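Local coordinates for aromatic-amino-acid:2-oxoglutarate transaminase (Candida albicans, PDB 6HND), which is a pyridoxal-phosphate-dependent aminotransferase of the class I family, probably acting on aromatic amino acids and perhaps on 2-aminoadipate, at residues Tyr267-Ala270 against Val271-Phe275; Gln223-Asp226 against Leu227-Trp231; Thr116-Pro119 against Lys120-Asp123; Asn382-Gln386 against Glu387-Gly391. All blocks are in the same frame, centred on the assembly; numbering follows the deposited sequence.

Interaction 1 of 4, residues Tyr267-Ala270 against Val271-Phe275; sequences YDLA and VKYDF
The carbonyl oxygen of A270 takes the backbone N of F275 at 2.9 Å, in the carbonyl plane, five residues on along the chain. Just before it, the regular i to i+4 bonds still run, with V271 N on Y267 O, K272 N on D268 O and Y273 N on L269 O. D274 then swings to a positive phi of 48°, and its N makes a weak bond back to V271 O.

That reversal folds F275 back over the helix end. CG of F275 sits between its own backbone N and carbonyl carbon (chi1 59°), which lays one ring face on the A270 backbone: A270 CA stands 3.6 Å from the ring centroid, a CH-pi contact 16° off the normal. A270 CB meets F275 CE1 at 3.5 Å. On the next flank L269 and Y273 run side by side, and L269 CD2 comes in at the tyrosine edge, 3.6 Å from Y273 CE2. Further back, V271 CG2 approaches Y267 CE2 obliquely at 3.7 Å, while the Y267 hydroxyl bonds to D328 and to the T329 backbone. The carboxylate of D274 turns to H6 and R332.

This is a Schellman motif closing helix 260-272 in a beta-alpha-beta unit, where the chain enters strand 276-280.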
loop_
_atom_site.group_PDB
_atom_site.type_symbol
_atom_site.label_atom_id
_atom_site.label_comp_id
_atom_site.label_asym_id
_atom_site.label_seq_id
_atom_site.Cartn_x
_atom_site.Cartn_y
_atom_site.Cartn_z
ATOM N N TYR B 267 14.479 25.263 -12.677
ATOM C CA TYR B 267 15.009 25.235 -11.288
ATOM C C TYR B 267 15.190 26.670 -10.780
ATOM O O TYR B 267 14.721 26.995 -9.636
ATOM C CB TYR B 267 16.311 24.439 -11.181
ATOM C CG TYR B 267 16.771 24.320 -9.754
ATOM C CD1 TYR B 267 16.173 23.414 -8.901
ATOM C CD2 TYR B 267 17.760 25.134 -9.237
ATOM C CE1 TYR B 267 16.543 23.314 -7.570
ATOM C CE2 TYR B 267 18.162 25.029 -7.916
ATOM C CZ TYR B 267 17.537 24.128 -7.075
ATOM O OH TYR B 267 17.889 23.999 -5.768
ATOM N N ASP B 268 15.787 27.521 -11.618
ATOM C CA ASP B 268 16.073 28.937 -11.273
ATOM C C ASP B 268 14.750 29.638 -10.990
ATOM O O ASP B 268 14.711 30.438 -10.042
ATOM C CB ASP B 268 16.899 29.648 -12.362
ATOM C CG ASP B 268 18.373 29.267 -12.351
ATOM O OD1 ASP B 268 18.798 28.570 -11.411
ATOM O OD2 ASP B 268 19.073 29.643 -13.299
ATOM N N LEU B 269 13.705 29.332 -11.757
ATOM C CA LEU B 269 12.345 29.897 -11.511
ATOM C C LEU B 269 11.763 29.289 -10.225
ATOM O O LEU B 269 11.052 29.999 -9.508
ATOM C CB LEU B 269 11.439 29.623 -12.705
ATOM C CG LEU B 269 11.752 30.448 -13.949
ATOM C CD1 LEU B 269 11.149 29.790 -15.194
ATOM C CD2 LEU B 269 11.246 31.877 -13.759
ATOM N N ALA B 270 12.096 28.037 -9.911
ATOM C CA ALA B 270 11.634 27.369 -8.669
ATOM C C ALA B 270 12.225 28.100 -7.453
ATOM O O ALA B 270 11.503 28.218 -6.453
ATOM C CB ALA B 270 11.982 25.894 -8.679
ATOM N N VAL B 271 13.476 28.580 -7.554
ATOM C CA VAL B 271 14.165 29.354 -6.477
ATOM C C VAL B 271 13.531 30.750 -6.387
ATOM O O VAL B 271 13.148 31.169 -5.272
ATOM C CB VAL B 271 15.693 29.399 -6.698
ATOM C CG1 VAL B 271 16.416 30.286 -5.674
ATOM C CG2 VAL B 271 16.301 28.002 -6.678
ATOM N N LYS B 272 13.361 31.428 -7.520
ATOM C CA LYS B 272 12.924 32.844 -7.571
ATOM C C LYS B 272 11.489 33.005 -7.070
ATOM O O LYS B 272 11.203 34.041 -6.430
ATOM C CB LYS B 272 13.019 33.368 -9.003
ATOM C CG LYS B 272 12.402 34.735 -9.223
ATOM C CD LYS B 272 12.946 35.412 -10.460
ATOM C CE LYS B 272 12.207 36.697 -10.767
ATOM N NZ LYS B 272 12.674 37.277 -12.047
ATOM N N TYR B 273 10.611 32.064 -7.407
ATOM C CA TYR B 273 9.175 32.072 -7.026
ATOM C C TYR B 273 8.932 31.080 -5.872
ATOM O O TYR B 273 7.776 30.919 -5.460
ATOM C CB TYR B 273 8.296 31.831 -8.254
ATOM C CG TYR B 273 8.400 32.931 -9.275
ATOM C CD1 TYR B 273 7.684 34.116 -9.138
ATOM C CD2 TYR B 273 9.239 32.799 -10.374
ATOM C CE1 TYR B 273 7.796 35.140 -10.075
ATOM C CE2 TYR B 273 9.364 33.810 -11.320
ATOM C CZ TYR B 273 8.647 34.985 -11.162
ATOM O OH TYR B 273 8.795 35.964 -12.098
ATOM N N ASP B 274 9.996 30.481 -5.344
ATOM C CA ASP B 274 9.984 29.619 -4.137
ATOM C C ASP B 274 8.840 28.611 -4.257
ATOM O O ASP B 274 7.912 28.683 -3.447
ATOM C CB ASP B 274 9.859 30.435 -2.845
ATOM C CG ASP B 274 10.142 29.605 -1.612
ATOM O OD1 ASP B 274 10.892 28.614 -1.715
ATOM O OD2 ASP B 274 9.587 29.941 -0.568
ATOM N N PHE B 275 8.904 27.712 -5.241
ATOM C CA PHE B 275 8.010 26.533 -5.307
ATOM C C PHE B 275 8.855 25.252 -5.317
ATOM O O PHE B 275 10.077 25.297 -5.605
ATOM C CB PHE B 275 7.028 26.664 -6.466
ATOM C CG PHE B 275 7.630 26.815 -7.840
ATOM C CD1 PHE B 275 8.163 25.730 -8.510
ATOM C CD2 PHE B 275 7.590 28.030 -8.498
ATOM C CE1 PHE B 275 8.654 25.855 -9.799
ATOM C CE2 PHE B 275 8.103 28.155 -9.777
ATOM C CZ PHE B 275 8.637 27.067 -10.423
#

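Interaction 2 of 4, residues Gln223-Asp226 against Leu227-Trp231; sequences QFVD and LLENW
Backbone bonds first: the N atoms of L227, L228 and E229 reach back to the carbonyl oxygens of Q223, F224 and V225, and the tightest is E229 N to V225 O at 2.7 Å. N230 closes the series with its N 2.8 Å from D226 O, at a bent 133°, just where the chain leaves helical angles.

The polar side chains gather on that same turn. N230 ND2 lies 2.7 Å from D226 OD1, but the N-H points poorly and the bond is weak; a second weak one runs from ND2 to D226 O. Carboxylate and amide planes are turned 54° apart. With CG of D226 anti to its N (chi1 179°), the carboxylate stands out from the side of the helix, and the N230 amide folds back along the helix to meet it.

In the apolar packing, L228 CD1 sits over one face of the F224 ring, 4.1 Å from its centroid and offset toward the rim. F224 and L227 also pack on L185, and V225 on L269. Separately, V225 and E229 lie alongside each other, the methyl CG1 of V225 3.3 Å from the carboxylate oxygen OE2 of E229.

This is the C-terminal turn of helix 221-229, which packs against strand 183-187 of the mixed seven-stranded sheet and against helix 260-272; N230 breaks it and stands in the N-cap position of the short helix 231-234.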
loop_
_atom_site.group_PDB
_atom_site.type_symbol
_atom_site.label_atom_id
_atom_site.label_comp_id
_atom_site.label_asym_id
_atom_site.label_seq_id
_atom_site.Cartn_x
_atom_site.Cartn_y
_atom_site.Cartn_z
ATOM N N GLN B 223 5.580 30.913 -22.064
ATOM C CA GLN B 223 4.238 31.001 -21.437
ATOM C C GLN B 223 4.341 30.655 -19.942
ATOM O O GLN B 223 3.518 31.172 -19.181
ATOM C CB GLN B 223 3.205 30.161 -22.189
ATOM C CG GLN B 223 2.845 30.743 -23.556
ATOM C CD GLN B 223 2.424 32.193 -23.458
ATOM O OE1 GLN B 223 3.150 33.099 -23.885
ATOM N NE2 GLN B 223 1.258 32.433 -22.864
ATOM N N PHE B 224 5.327 29.864 -19.530
ATOM C CA PHE B 224 5.558 29.524 -18.110
ATOM C C PHE B 224 6.055 30.788 -17.383
ATOM O O PHE B 224 5.408 31.258 -16.428
ATOM C CB PHE B 224 6.473 28.300 -17.978
ATOM C CG PHE B 224 6.604 27.767 -16.566
ATOM C CD1 PHE B 224 5.488 27.387 -15.841
ATOM C CD2 PHE B 224 7.836 27.656 -15.951
ATOM C CE1 PHE B 224 5.614 26.921 -14.539
ATOM C CE2 PHE B 224 7.958 27.202 -14.650
ATOM C CZ PHE B 224 6.848 26.815 -13.953
ATOM N N VAL B 225 7.121 31.398 -17.875
ATOM C CA VAL B 225 7.619 32.702 -17.344
ATOM C C VAL B 225 6.453 33.709 -17.271
ATOM O O VAL B 225 6.247 34.327 -16.211
ATOM C CB VAL B 225 8.822 33.203 -18.168
ATOM C CG1 VAL B 225 9.248 34.606 -17.769
ATOM C CG2 VAL B 225 10.006 32.272 -18.023
ATOM N N ASP B 226 5.666 33.852 -18.331
ATOM C CA ASP B 226 4.567 34.843 -18.378
ATOM C C ASP B 226 3.562 34.543 -17.251
ATOM O O ASP B 226 3.131 35.515 -16.548
ATOM C CB ASP B 226 3.913 34.880 -19.761
ATOM C CG ASP B 226 2.766 35.874 -19.818
ATOM O OD1 ASP B 226 3.038 37.085 -19.765
ATOM O OD2 ASP B 226 1.602 35.425 -19.849
ATOM N N LEU B 227 3.169 33.272 -17.092
ATOM C CA LEU B 227 2.240 32.828 -16.010
ATOM C C LEU B 227 2.826 33.247 -14.649
ATOM O O LEU B 227 2.112 33.804 -13.837
ATOM C CB LEU B 227 2.035 31.307 -16.117
ATOM C CG LEU B 227 1.191 30.624 -15.035
ATOM C CD1 LEU B 227 -0.232 31.147 -15.029
ATOM C CD2 LEU B 227 1.184 29.109 -15.225
ATOM N N LEU B 228 4.115 33.034 -14.425
ATOM C CA LEU B 228 4.745 33.316 -13.112
ATOM C C LEU B 228 4.937 34.825 -12.914
ATOM O O LEU B 228 4.704 35.291 -11.807
ATOM C CB LEU B 228 6.054 32.536 -13.031
ATOM C CG LEU B 228 5.877 31.047 -12.739
ATOM C CD1 LEU B 228 7.230 30.346 -12.598
ATOM C CD2 LEU B 228 5.052 30.854 -11.483
ATOM N N GLU B 229 5.314 35.566 -13.948
ATOM C CA GLU B 229 5.565 37.029 -13.844
ATOM C C GLU B 229 4.247 37.775 -13.743
ATOM O O GLU B 229 4.273 38.864 -13.193
ATOM C CB GLU B 229 6.327 37.575 -15.050
ATOM C CG GLU B 229 7.781 37.129 -15.085
ATOM C CD GLU B 229 8.587 37.737 -16.214
ATOM O OE1 GLU B 229 7.989 38.511 -16.998
ATOM O OE2 GLU B 229 9.808 37.450 -16.290
ATOM N N ASN B 230 3.155 37.226 -14.284
ATOM C CA ASN B 230 1.851 37.934 -14.367
ATOM C C ASN B 230 0.798 37.084 -13.640
ATOM O O ASN B 230 -0.390 37.099 -14.044
ATOM C CB ASN B 230 1.499 38.285 -15.819
ATOM C CG ASN B 230 2.551 39.143 -16.505
ATOM O OD1 ASN B 230 2.823 40.262 -16.096
ATOM N ND2 ASN B 230 3.189 38.628 -17.539
ATOM N N TRP B 231 1.193 36.409 -12.563
ATOM C CA TRP B 231 0.278 35.508 -11.813
ATOM C C TRP B 231 -1.042 36.221 -11.506
ATOM O O TRP B 231 -2.109 35.647 -11.846
ATOM C CB TRP B 231 0.917 34.940 -10.539
ATOM C CG TRP B 231 0.041 33.912 -9.888
ATOM C CD1 TRP B 231 -0.829 34.116 -8.850
ATOM C CD2 TRP B 231 -0.122 32.533 -10.295
ATOM N NE1 TRP B 231 -1.479 32.948 -8.546
ATOM C CE2 TRP B 231 -1.058 31.953 -9.406
ATOM C CE3 TRP B 231 0.437 31.729 -11.298
ATOM C CZ2 TRP B 231 -1.437 30.612 -9.498
ATOM C CZ3 TRP B 231 0.081 30.398 -11.364
ATOM C CH2 TRP B 231 -0.844 29.843 -10.472
#

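Interaction 3 of 4, residues Thr116-Pro119 against Lys120-Asp123; sequences TTDP and KLID
D118 and K120 meet in an Asx turn that shares its aspartate with a type I beta turn running from D118 to L121. From CB outward, the D118 side chain leans on L121: CB is 3.8 Å from L121 CD1, and the carboxyl carbon lies just as near to L121 CG. With CG anti to the backbone N (chi1 -177°), the carboxylate is carried forward over the turn, and there its two oxygens part company. OD1 accepts the backbone N of K120 at 2.9 Å; the N-H is fairly straight, at 160°, but comes from above the carboxylate plane. OD2 stays on the leucine, 3.7 Å from L121 CD1. The main-chain bond of the turn, L121 N to D118 O, is 3.1 Å long.

Thus both the side chain and the carbonyl of D118 hold the reversal, which leads from strand 109-113 to helix 124-127. At the start of that helix D123 is the N-cap, its side chain capping a backbone N of the first turn. The same carboxylate pairs with R126 and reaches across the mouth of the loop, where T116 CG2 packs on D123 CB at 3.7 Å and D123 OD2 takes T116 N at 2.9 Å on its anti lone pair.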
loop_
_atom_site.group_PDB
_atom_site.type_symbol
_atom_site.label_atom_id
_atom_site.label_comp_id
_atom_site.label_asym_id
_atom_site.label_seq_id
_atom_site.Cartn_x
_atom_site.Cartn_y
_atom_site.Cartn_z
ATOM N N THR B 116 19.802 -15.537 6.189
ATOM C CA THR B 116 21.026 -15.077 5.496
ATOM C C THR B 116 21.842 -14.208 6.450
ATOM O O THR B 116 21.229 -13.593 7.341
ATOM C CB THR B 116 20.657 -14.313 4.225
ATOM O OG1 THR B 116 21.814 -14.303 3.391
ATOM C CG2 THR B 116 20.196 -12.899 4.509
ATOM N N THR B 117 23.160 -14.139 6.245
ATOM C CA THR B 117 24.082 -13.169 6.912
ATOM C C THR B 117 24.683 -12.214 5.866
ATOM O O THR B 117 25.580 -11.421 6.224
ATOM C CB THR B 117 25.171 -13.932 7.680
ATOM O OG1 THR B 117 25.817 -14.803 6.752
ATOM C CG2 THR B 117 24.613 -14.753 8.825
ATOM N N ASP B 118 24.246 -12.301 4.607
ATOM C CA ASP B 118 24.703 -11.364 3.557
ATOM C C ASP B 118 23.949 -10.051 3.755
ATOM O O ASP B 118 22.741 -10.015 3.555
ATOM C CB ASP B 118 24.498 -11.946 2.163
ATOM C CG ASP B 118 25.022 -11.035 1.067
ATOM O OD1 ASP B 118 25.160 -9.830 1.324
ATOM O OD2 ASP B 118 25.296 -11.538 -0.032
ATOM N N PRO B 119 24.619 -8.939 4.153
ATOM C CA PRO B 119 23.928 -7.666 4.377
ATOM C C PRO B 119 23.266 -7.029 3.143
ATOM O O PRO B 119 22.620 -5.993 3.278
ATOM C CB PRO B 119 25.044 -6.735 4.893
ATOM C CG PRO B 119 26.328 -7.366 4.409
ATOM C CD PRO B 119 26.064 -8.854 4.442
ATOM N N LYS B 120 23.438 -7.627 1.969
ATOM C CA LYS B 120 22.901 -7.076 0.706
ATOM C C LYS B 120 21.661 -7.879 0.301
ATOM O O LYS B 120 20.992 -7.482 -0.686
ATOM C CB LYS B 120 24.021 -7.066 -0.330
ATOM C CG LYS B 120 25.183 -6.124 -0.013
ATOM C CD LYS B 120 25.297 -4.970 -0.989
ATOM C CE LYS B 120 26.684 -4.374 -1.075
ATOM N NZ LYS B 120 26.989 -3.981 -2.469
ATOM N N LEU B 121 21.322 -8.915 1.079
ATOM C CA LEU B 121 20.151 -9.796 0.826
ATOM C C LEU B 121 19.140 -9.664 1.955
ATOM O O LEU B 121 19.535 -9.396 3.084
ATOM C CB LEU B 121 20.592 -11.254 0.714
ATOM C CG LEU B 121 21.546 -11.572 -0.431
ATOM C CD1 LEU B 121 21.936 -13.051 -0.412
ATOM C CD2 LEU B 121 20.922 -11.194 -1.757
ATOM N N ILE B 122 17.870 -9.893 1.629
ATOM C CA ILE B 122 16.775 -10.045 2.629
ATOM C C ILE B 122 16.401 -11.522 2.670
ATOM O O ILE B 122 16.151 -12.066 1.608
ATOM C CB ILE B 122 15.593 -9.130 2.281
ATOM C CG1 ILE B 122 16.081 -7.724 1.933
ATOM C CG2 ILE B 122 14.594 -9.099 3.418
ATOM C CD1 ILE B 122 15.011 -6.831 1.354
ATOM N N ASP B 123 16.406 -12.126 3.860
ATOM C CA ASP B 123 15.956 -13.516 4.093
ATOM C C ASP B 123 14.446 -13.504 4.379
ATOM O O ASP B 123 13.854 -12.392 4.588
ATOM C CB ASP B 123 16.797 -14.188 5.183
ATOM C CG ASP B 123 16.818 -13.480 6.528
ATOM O OD1 ASP B 123 15.861 -12.751 6.795
ATOM O OD2 ASP B 123 17.796 -13.686 7.306
#

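Interaction 4 of 4, residues Asn382-Gln386 against Glu387-Gly391; sequences NNVIQ and ENFKG
The backbone of V384 widens the helix into a pi-type turn: its carbonyl oxygen accepts both N388 N, at 3.0 Å from above the carbonyl plane, and F389 N, at 3.2 Å within it. N383 O still keeps a regular partner in E387 N, whereas I385 O receives G391 N six residues on, at 3.0 Å and nearly straight (168°). K390, just before G391, takes a positive phi and brings its CA within 3.1 Å of Q386 O, a CA-H...O contact.

Among the side chains, V384 and F389 lie alongside each other, pointing the same way, with V384 CG1 4.0 Å from F389 CE2. The F389 ring presents its edge to I385 CA, and one face has N388 OD1 over its centre. W395 and W398 of the following helix also meet this ring. On another flank a water bridges N383 and E387, donating to E387 OE1 and taking a weak bond from N383 ND2. N382 ND2 holds N383 OD1 at 2.9 Å, the N-H lying in the plane of its own amide and meeting OD1 in the carbonyl plane of N383, a bond that should fix the rotation of the N383 amide. The other end of that amide, ND2, bonds to I122 O, while Q386 NE2 turns to K120 O.

G391, at phi 92°, is the N-cap of helix 392-418. Together these features make a widened helix end joined by a short turn to a long second helix, which, as in related aminotransferases of this fold, probably leads from the large domain toward the small one.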
loop_
_atom_site.group_PDB
_atom_site.type_symbol
_atom_site.label_atom_id
_atom_site.label_comp_id
_atom_site.label_asym_id
_atom_site.label_seq_id
_atom_site.Cartn_x
_atom_site.Cartn_y
_atom_site.Cartn_z
ATOM N N ASN B 382 14.685 -7.238 -4.249
ATOM C CA ASN B 382 16.054 -6.927 -3.764
ATOM C C ASN B 382 16.999 -8.082 -4.128
ATOM O O ASN B 382 18.087 -7.822 -4.694
ATOM C CB ASN B 382 16.088 -6.654 -2.265
ATOM C CG ASN B 382 17.494 -6.462 -1.753
ATOM O OD1 ASN B 382 18.028 -5.362 -1.789
ATOM N ND2 ASN B 382 18.085 -7.540 -1.274
ATOM N N ASN B 383 16.614 -9.321 -3.826
ATOM C CA ASN B 383 17.525 -10.482 -3.981
ATOM C C ASN B 383 17.767 -10.723 -5.473
ATOM O O ASN B 383 18.885 -11.090 -5.837
ATOM C CB ASN B 383 17.004 -11.673 -3.187
ATOM C CG ASN B 383 17.075 -11.412 -1.697
ATOM O OD1 ASN B 383 17.197 -10.258 -1.265
ATOM N ND2 ASN B 383 16.968 -12.467 -0.901
ATOM N N VAL B 384 16.776 -10.485 -6.329
ATOM C CA VAL B 384 16.935 -10.702 -7.792
ATOM C C VAL B 384 17.980 -9.688 -8.280
ATOM O O VAL B 384 18.906 -10.113 -9.017
ATOM C CB VAL B 384 15.598 -10.624 -8.552
ATOM C CG1 VAL B 384 15.803 -10.442 -10.060
ATOM C CG2 VAL B 384 14.700 -11.828 -8.258
ATOM N N ILE B 385 17.890 -8.426 -7.833
ATOM C CA ILE B 385 18.784 -7.319 -8.297
ATOM C C ILE B 385 20.203 -7.565 -7.766
ATOM O O ILE B 385 21.135 -7.496 -8.574
ATOM C CB ILE B 385 18.215 -5.925 -7.950
ATOM C CG1 ILE B 385 17.114 -5.533 -8.922
ATOM C CG2 ILE B 385 19.292 -4.845 -7.951
ATOM C CD1 ILE B 385 16.347 -4.331 -8.534
ATOM N N GLN B 386 20.352 -7.942 -6.497
ATOM C CA GLN B 386 21.669 -8.113 -5.831
ATOM C C GLN B 386 22.327 -9.433 -6.286
ATOM O O GLN B 386 23.529 -9.414 -6.607
ATOM C CB GLN B 386 21.506 -8.008 -4.306
ATOM C CG GLN B 386 22.384 -6.941 -3.631
ATOM C CD GLN B 386 21.786 -5.553 -3.441
ATOM O OE1 GLN B 386 22.139 -4.626 -4.162
ATOM N NE2 GLN B 386 20.956 -5.352 -2.418
ATOM N N GLU B 387 21.597 -10.544 -6.381
ATOM C CA GLU B 387 22.224 -11.863 -6.668
ATOM C C GLU B 387 22.326 -12.150 -8.174
ATOM O O GLU B 387 23.381 -12.607 -8.612
ATOM C CB GLU B 387 21.473 -12.997 -5.976
ATOM C CG GLU B 387 22.282 -13.650 -4.872
ATOM C CD GLU B 387 21.711 -15.002 -4.507
ATOM O OE1 GLU B 387 21.332 -15.180 -3.328
ATOM O OE2 GLU B 387 21.602 -15.850 -5.434
ATOM N N ASN B 388 21.247 -11.984 -8.926
ATOM C CA ASN B 388 21.241 -12.311 -10.370
ATOM C C ASN B 388 21.916 -11.176 -11.138
ATOM O O ASN B 388 22.786 -11.480 -11.965
ATOM C CB ASN B 388 19.839 -12.550 -10.913
ATOM C CG ASN B 388 19.897 -13.021 -12.346
ATOM O OD1 ASN B 388 19.389 -12.352 -13.243
ATOM N ND2 ASN B 388 20.544 -14.153 -12.555
ATOM N N PHE B 389 21.526 -9.924 -10.877
ATOM C CA PHE B 389 21.992 -8.737 -11.647
ATOM C C PHE B 389 23.226 -8.092 -10.994
ATOM O O PHE B 389 23.739 -7.140 -11.583
ATOM C CB PHE B 389 20.849 -7.736 -11.833
ATOM C CG PHE B 389 19.775 -8.215 -12.770
ATOM C CD1 PHE B 389 20.095 -8.616 -14.063
ATOM C CD2 PHE B 389 18.448 -8.275 -12.359
ATOM C CE1 PHE B 389 19.110 -9.071 -14.926
ATOM C CE2 PHE B 389 17.461 -8.739 -13.221
ATOM C CZ PHE B 389 17.793 -9.141 -14.496
ATOM N N LYS B 390 23.653 -8.583 -9.824
ATOM C CA LYS B 390 24.900 -8.209 -9.093
ATOM C C LYS B 390 24.914 -6.704 -8.761
ATOM O O LYS B 390 26.009 -6.121 -8.675
ATOM C CB LYS B 390 26.165 -8.624 -9.861
ATOM C CG LYS B 390 26.026 -9.820 -10.790
ATOM C CD LYS B 390 27.192 -10.782 -10.738
ATOM C CE LYS B 390 27.068 -11.749 -9.579
ATOM N NZ LYS B 390 27.426 -13.135 -9.965
ATOM N N GLY B 391 23.749 -6.115 -8.489
ATOM C CA GLY B 391 23.624 -4.734 -7.994
ATOM C C GLY B 391 23.441 -3.735 -9.125
ATOM O O GLY B 391 22.825 -4.074 -10.145
HETATM O O HOH W 1 18.511 -14.947 -2.119
#

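In the fold
Along the chain the order is interaction 3, 2, 1, 4, and in space they form two pairs. Interactions 1 and 2, with centres about 12 Å apart, are the C-terminal ends of neighbouring helices 260-272 and 221-229, packed together beside the seven-stranded sheet and close in sequence. Interactions 3 and 4, about 11 Å apart, join parts some 260 residues apart, packing the loop before helix 124-127 onto helix 375-388, chiefly through backbone carbonyls of 120-123 and side-chain amides of 382-386. The pairs are well separated: the centres of interactions 2 and 3 are about 52 Å apart, on opposite sides of the chain's centre.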